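Local coordinates for protein AvtR (PDB 4HV0) that probably binds DNA through a ribbon-helix-helix fold and regulates transcription for a lipothrixvirus that infects hyperthermophilic archaea, at residues 3-8 against 90-95; 11-16 against 22-27. All blocks are in the same frame, centred on the assembly; numbering follows the deposited sequence.

Contact 1: residues 3-8 against 90-95; sequences VTVEEE and RFLKEM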
# COMPACT_ATOMS: atom_id res chain seq x y z
N VAL A 3 -5.53 -1.00 4.20
CA VAL A 3 -4.14 -0.90 4.65
C VAL A 3 -3.97 0.31 5.61
O VAL A 3 -4.70 1.30 5.52
CB VAL A 3 -3.24 -0.69 3.42
CG1 VAL A 3 -1.77 -0.73 3.82
CG2 VAL A 3 -3.55 -1.71 2.34
N THR A 4 -3.02 0.23 6.53
CA THR A 4 -2.64 1.40 7.33
C THR A 4 -1.18 1.74 7.16
O THR A 4 -0.33 0.89 7.39
CB THR A 4 -2.88 1.19 8.81
OG1 THR A 4 -4.19 0.63 9.00
CG2 THR A 4 -2.79 2.52 9.50
N VAL A 5 -0.88 2.97 6.74
CA VAL A 5 0.51 3.38 6.54
C VAL A 5 0.91 4.63 7.31
O VAL A 5 0.10 5.48 7.60
CB VAL A 5 0.80 3.53 5.01
CG1 VAL A 5 0.56 2.20 4.32
CG2 VAL A 5 -0.10 4.59 4.35
N GLU A 6 2.21 4.78 7.57
CA GLU A 6 2.78 6.00 8.11
C GLU A 6 2.71 7.15 7.10
O GLU A 6 2.64 6.95 5.89
CB GLU A 6 4.26 5.79 8.30
CG GLU A 6 4.73 4.86 9.38
CD GLU A 6 6.24 4.62 9.25
OE1 GLU A 6 6.93 5.51 8.70
OE2 GLU A 6 6.74 3.56 9.71
N GLU A 7 2.84 8.38 7.60
CA GLU A 7 2.71 9.57 6.76
C GLU A 7 3.76 9.64 5.64
O GLU A 7 3.43 9.94 4.49
CB GLU A 7 2.79 10.80 7.65
CG GLU A 7 2.51 12.12 6.97
CD GLU A 7 2.33 13.25 7.97
OE1 GLU A 7 2.74 13.07 9.14
OE2 GLU A 7 1.77 14.29 7.58
N GLU A 8 5.02 9.37 5.96
CA GLU A 8 6.06 9.37 4.93
C GLU A 8 5.71 8.45 3.74
O GLU A 8 5.88 8.82 2.56
CB GLU A 8 7.40 8.99 5.54
CG GLU A 8 8.54 9.14 4.55
CD GLU A 8 9.91 8.91 5.18
OE1 GLU A 8 9.98 8.51 6.36
OE2 GLU A 8 10.92 9.13 4.46
N ARG A 90 5.90 -1.54 6.44
CA ARG A 90 7.33 -1.64 6.47
C ARG A 90 7.89 -2.07 5.08
O ARG A 90 8.92 -1.57 4.67
CB ARG A 90 7.80 -2.62 7.52
CG ARG A 90 9.32 -2.59 7.74
CD ARG A 90 9.68 -3.65 8.75
NE ARG A 90 10.50 -4.68 8.12
CZ ARG A 90 10.42 -5.99 8.34
NH1 ARG A 90 9.56 -6.49 9.20
NH2 ARG A 90 11.22 -6.80 7.70
N PHE A 91 7.18 -2.95 4.38
CA PHE A 91 7.58 -3.35 3.05
C PHE A 91 7.61 -2.15 2.11
O PHE A 91 8.61 -1.89 1.47
CB PHE A 91 6.61 -4.43 2.58
CG PHE A 91 6.74 -4.83 1.16
CD1 PHE A 91 7.59 -5.84 0.79
CD2 PHE A 91 5.92 -4.26 0.20
CE1 PHE A 91 7.67 -6.23 -0.53
CE2 PHE A 91 5.99 -4.66 -1.12
CZ PHE A 91 6.86 -5.64 -1.49
N LEU A 92 6.54 -1.37 2.07
CA LEU A 92 6.52 -0.15 1.26
C LEU A 92 7.58 0.87 1.71
O LEU A 92 8.18 1.53 0.88
CB LEU A 92 5.15 0.52 1.33
CG LEU A 92 3.98 -0.26 0.78
CD1 LEU A 92 2.69 0.37 1.26
CD2 LEU A 92 4.05 -0.25 -0.74
N LYS A 93 7.84 0.95 3.01
CA LYS A 93 8.86 1.86 3.53
C LYS A 93 10.27 1.49 3.06
O LYS A 93 11.06 2.34 2.73
CB LYS A 93 8.80 1.88 5.07
CG LYS A 93 9.42 3.07 5.76
CD LYS A 93 8.97 3.16 7.23
CE LYS A 93 9.32 1.92 8.09
NZ LYS A 93 8.89 1.92 9.53
N GLU A 94 10.56 0.19 3.04
CA GLU A 94 11.87 -0.28 2.59
C GLU A 94 12.07 -0.10 1.09
O GLU A 94 13.19 0.03 0.61
CB GLU A 94 12.02 -1.77 2.92
CG GLU A 94 12.11 -2.06 4.41
CD GLU A 94 12.37 -3.51 4.70
OE1 GLU A 94 12.66 -4.30 3.75
OE2 GLU A 94 12.31 -3.88 5.89
N MSE A 95 10.98 -0.16 0.35
CA MSE A 95 11.00 0.00 -1.08
C MSE A 95 11.25 1.45 -1.39
O MSE A 95 12.02 1.75 -2.29
CB MSE A 95 9.61 -0.43 -1.48
CG MSE A 95 9.58 -0.70 -2.95
SE MSE A 95 7.68 -0.57 -3.36
CE MSE A 95 7.47 1.37 -3.52
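Lys93 reaches from helix 88-97 to the carboxylate of Glu6, the residue right before helix 7-19. The lysine chain starts at CB, which lies on the flank of its helix. CG is anti to the backbone N (chi1 -160°), and the chain then bends at chi3 (59°), which carries the end over toward Glu6. CD is the first atom to meet the carboxylate. Lys93 CD lies 3.4 Å from both OE1 and OE2 of Glu6. Lys93 CE follows at 3.5 Å from Glu6 OE2. Lys93 NZ completes the approach with a salt bridge to Glu6 OE2 at 2.7 Å. This oxygen uses its syn lone pair, on the side of OE1. The two side chains cross at about a right angle. CD, CE and NZ all lie close to the one carboxylate. Glu6 comes to meet them with its chain extended beyond CG. Its OE2 takes part in a second hydrogen bond, with a residue flanking the segments, so OE2 has two partners. The positive charge nearby would probably favour the ionised carboxylate.

Next to the salt bridge along both segments is a small apolar contact. Val5 CG1 meets Leu92 CD1 at 4.2 Å. Both residues are buried, and their side chains approach obliquely. Leu92 also rests on Val9 and Ile31, which ties helix 88-97 to both helices that follow strand 3-6.

Two further bonds set the backbone here. Asn89 OD1 bonds to Glu6 N, and Val5 pairs through its backbone with Tyr63 of strand 60-65. Glu6 holds the N-cap position of helix 7-19, and helix 88-97 packs beside it. Strand 3-6 and helices 7-19 and 24-36 form the ribbon-helix-helix part. The strand pairs antiparallel with 60-65, as in the two-stranded ribbon of this family.

Contact 2: residues 11-16 against 22-27; sequences EFLKKK and TSVPAV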
# COMPACT_ATOMS: atom_id res chain seq x y z
N GLU A 11 2.79 10.05 1.73
CA GLU A 11 3.25 11.15 0.87
C GLU A 11 3.80 10.54 -0.41
O GLU A 11 3.39 10.93 -1.52
CB GLU A 11 4.31 12.04 1.55
CG GLU A 11 3.89 12.75 2.83
CD GLU A 11 2.54 13.45 2.76
OE1 GLU A 11 2.18 14.03 1.71
OE2 GLU A 11 1.80 13.43 3.77
N PHE A 12 4.70 9.58 -0.26
CA PHE A 12 5.29 8.91 -1.40
C PHE A 12 4.26 8.32 -2.35
O PHE A 12 4.33 8.52 -3.54
CB PHE A 12 6.23 7.81 -0.95
CG PHE A 12 6.67 6.93 -2.08
CD1 PHE A 12 7.74 7.30 -2.88
CD2 PHE A 12 6.00 5.74 -2.36
CE1 PHE A 12 8.16 6.50 -3.94
CE2 PHE A 12 6.40 4.93 -3.42
CZ PHE A 12 7.48 5.32 -4.21
N LEU A 13 3.28 7.61 -1.81
CA LEU A 13 2.23 7.03 -2.64
C LEU A 13 1.37 8.09 -3.31
O LEU A 13 0.96 7.92 -4.46
CB LEU A 13 1.32 6.15 -1.80
CG LEU A 13 1.90 4.83 -1.28
CD1 LEU A 13 0.92 4.18 -0.29
CD2 LEU A 13 2.28 3.87 -2.40
N LYS A 14 1.11 9.18 -2.61
CA LYS A 14 0.29 10.26 -3.16
C LYS A 14 0.98 10.92 -4.36
O LYS A 14 0.30 11.24 -5.35
CB LYS A 14 -0.03 11.29 -2.07
CG LYS A 14 -1.22 12.19 -2.38
CD LYS A 14 -1.84 12.80 -1.13
CE LYS A 14 -0.89 13.75 -0.40
NZ LYS A 14 -0.82 15.04 -1.14
N LYS A 15 2.30 11.12 -4.27
CA LYS A 15 3.09 11.69 -5.36
C LYS A 15 3.12 10.82 -6.59
O LYS A 15 2.98 11.33 -7.68
CB LYS A 15 4.54 11.99 -4.94
CG LYS A 15 4.70 13.18 -4.00
CD LYS A 15 6.00 13.08 -3.18
CE LYS A 15 6.09 14.24 -2.18
NZ LYS A 15 7.22 14.17 -1.20
N LYS A 16 3.29 9.51 -6.42
CA LYS A 16 3.19 8.64 -7.58
C LYS A 16 1.76 8.66 -8.12
O LYS A 16 1.58 8.70 -9.33
CB LYS A 16 3.62 7.20 -7.29
CG LYS A 16 5.08 7.05 -6.89
CD LYS A 16 5.70 5.78 -7.44
CE LYS A 16 6.22 5.97 -8.87
NZ LYS A 16 7.40 5.10 -9.13
N THR A 22 -3.56 8.74 -11.51
CA THR A 22 -4.30 7.68 -10.81
C THR A 22 -4.45 7.97 -9.33
O THR A 22 -3.87 8.92 -8.81
CB THR A 22 -3.57 6.33 -10.92
OG1 THR A 22 -2.16 6.57 -10.81
CG2 THR A 22 -3.92 5.61 -12.24
N SER A 23 -5.20 7.12 -8.66
CA SER A 23 -5.37 7.21 -7.22
C SER A 23 -4.24 6.53 -6.42
O SER A 23 -3.41 5.83 -6.99
CB SER A 23 -6.70 6.59 -6.85
OG SER A 23 -6.70 5.24 -7.23
N VAL A 24 -4.21 6.77 -5.11
CA VAL A 24 -3.27 6.11 -4.21
C VAL A 24 -3.52 4.60 -4.14
O VAL A 24 -2.56 3.82 -4.16
CB VAL A 24 -3.27 6.79 -2.82
CG1 VAL A 24 -2.49 6.00 -1.78
CG2 VAL A 24 -2.63 8.17 -2.94
N PRO A 25 -4.79 4.16 -4.12
CA PRO A 25 -5.01 2.71 -4.21
C PRO A 25 -4.56 2.05 -5.53
O PRO A 25 -4.21 0.87 -5.52
CB PRO A 25 -6.53 2.58 -4.06
CG PRO A 25 -6.91 3.75 -3.24
CD PRO A 25 -6.02 4.86 -3.74
N ALA A 26 -4.61 2.77 -6.63
CA ALA A 26 -4.12 2.22 -7.90
C ALA A 26 -2.62 1.96 -7.80
O ALA A 26 -2.10 0.95 -8.28
CB ALA A 26 -4.44 3.16 -9.07
N VAL A 27 -1.92 2.88 -7.18
CA VAL A 27 -0.47 2.76 -7.00
C VAL A 27 -0.16 1.52 -6.09
O VAL A 27 0.66 0.67 -6.45
CB VAL A 27 0.07 4.12 -6.48
CG1 VAL A 27 1.54 4.07 -6.09
CG2 VAL A 27 -0.16 5.20 -7.51
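Leu13 and Val24 meet where helix 7-19 packs against the start of helix 24-36. Leu13 is the first residue of 11-16 to touch the other segment. Its CB touches Val24 CG1 at 3.8 Å, and its CD1 lies 4.1 Å from the same methyl. The two side chains cross at about a right angle. The other branch of Leu13 reaches one turn further along helix 24-36. Leu13 CD2 meets Val27 CG1 at 3.8 Å, so one leucine spans both valines.

Lys14 follows. Its side chain heads away from the contact, but its backbone stays close. Val24 CG2 packs against Lys14 CA at 3.6 Å. The two valine methyls thus have separate tasks. With CG1 anti to the backbone N (chi1 170°), that methyl serves Leu13 while CG2 serves Lys14.

Lys16 closes the walk. Its CB touches Val27 CG1 at 3.9 Å, and Val27 CG2 approaches Lys16 C. The rest of the lysine leads away. Its CG lies over one face of the Phe12 ring, 4.0 Å above the plane and toward the rim, so the aliphatic part of the chain has partners on two sides.

Ser23, at the N-cap of helix 24-36, accepts from Ala26 N through OG at 3.3 Å. This sets the first turn that carries both valines. Ile65 of strand 60-65 touches Leu13 and Val24, and Ala17 touches both valines. The contact between the segments is apolar throughout: it rests on hydrophobic burial, while the lysines lend only backbone and first carbons and carry their charges away.

Contact 1 and contact 2 have centres about 12 Å apart and share helix 7-19. Segment 3-8 runs into the start of that helix, but contact 1 is made by Val5 and the N-cap residue Glu6. Contact 2 uses the helix's middle. In chain order, segment 3-8 comes first, then 11-16 and 22-27, and finally 90-95. Contact 2 is therefore local packing of two successive helices, while contact 1 brings the C-terminal helix back to the N-terminal strand. The two meet directly: CE of Met95, a selenomethionine, lies 3.7 Å from Phe12 CE2. Strand 60-65 also joins them, since Ile65 touches Val5, Leu13 and Val24. Both pack helices against the ribbon of strands 3-6 and 60-65, which probably binds DNA.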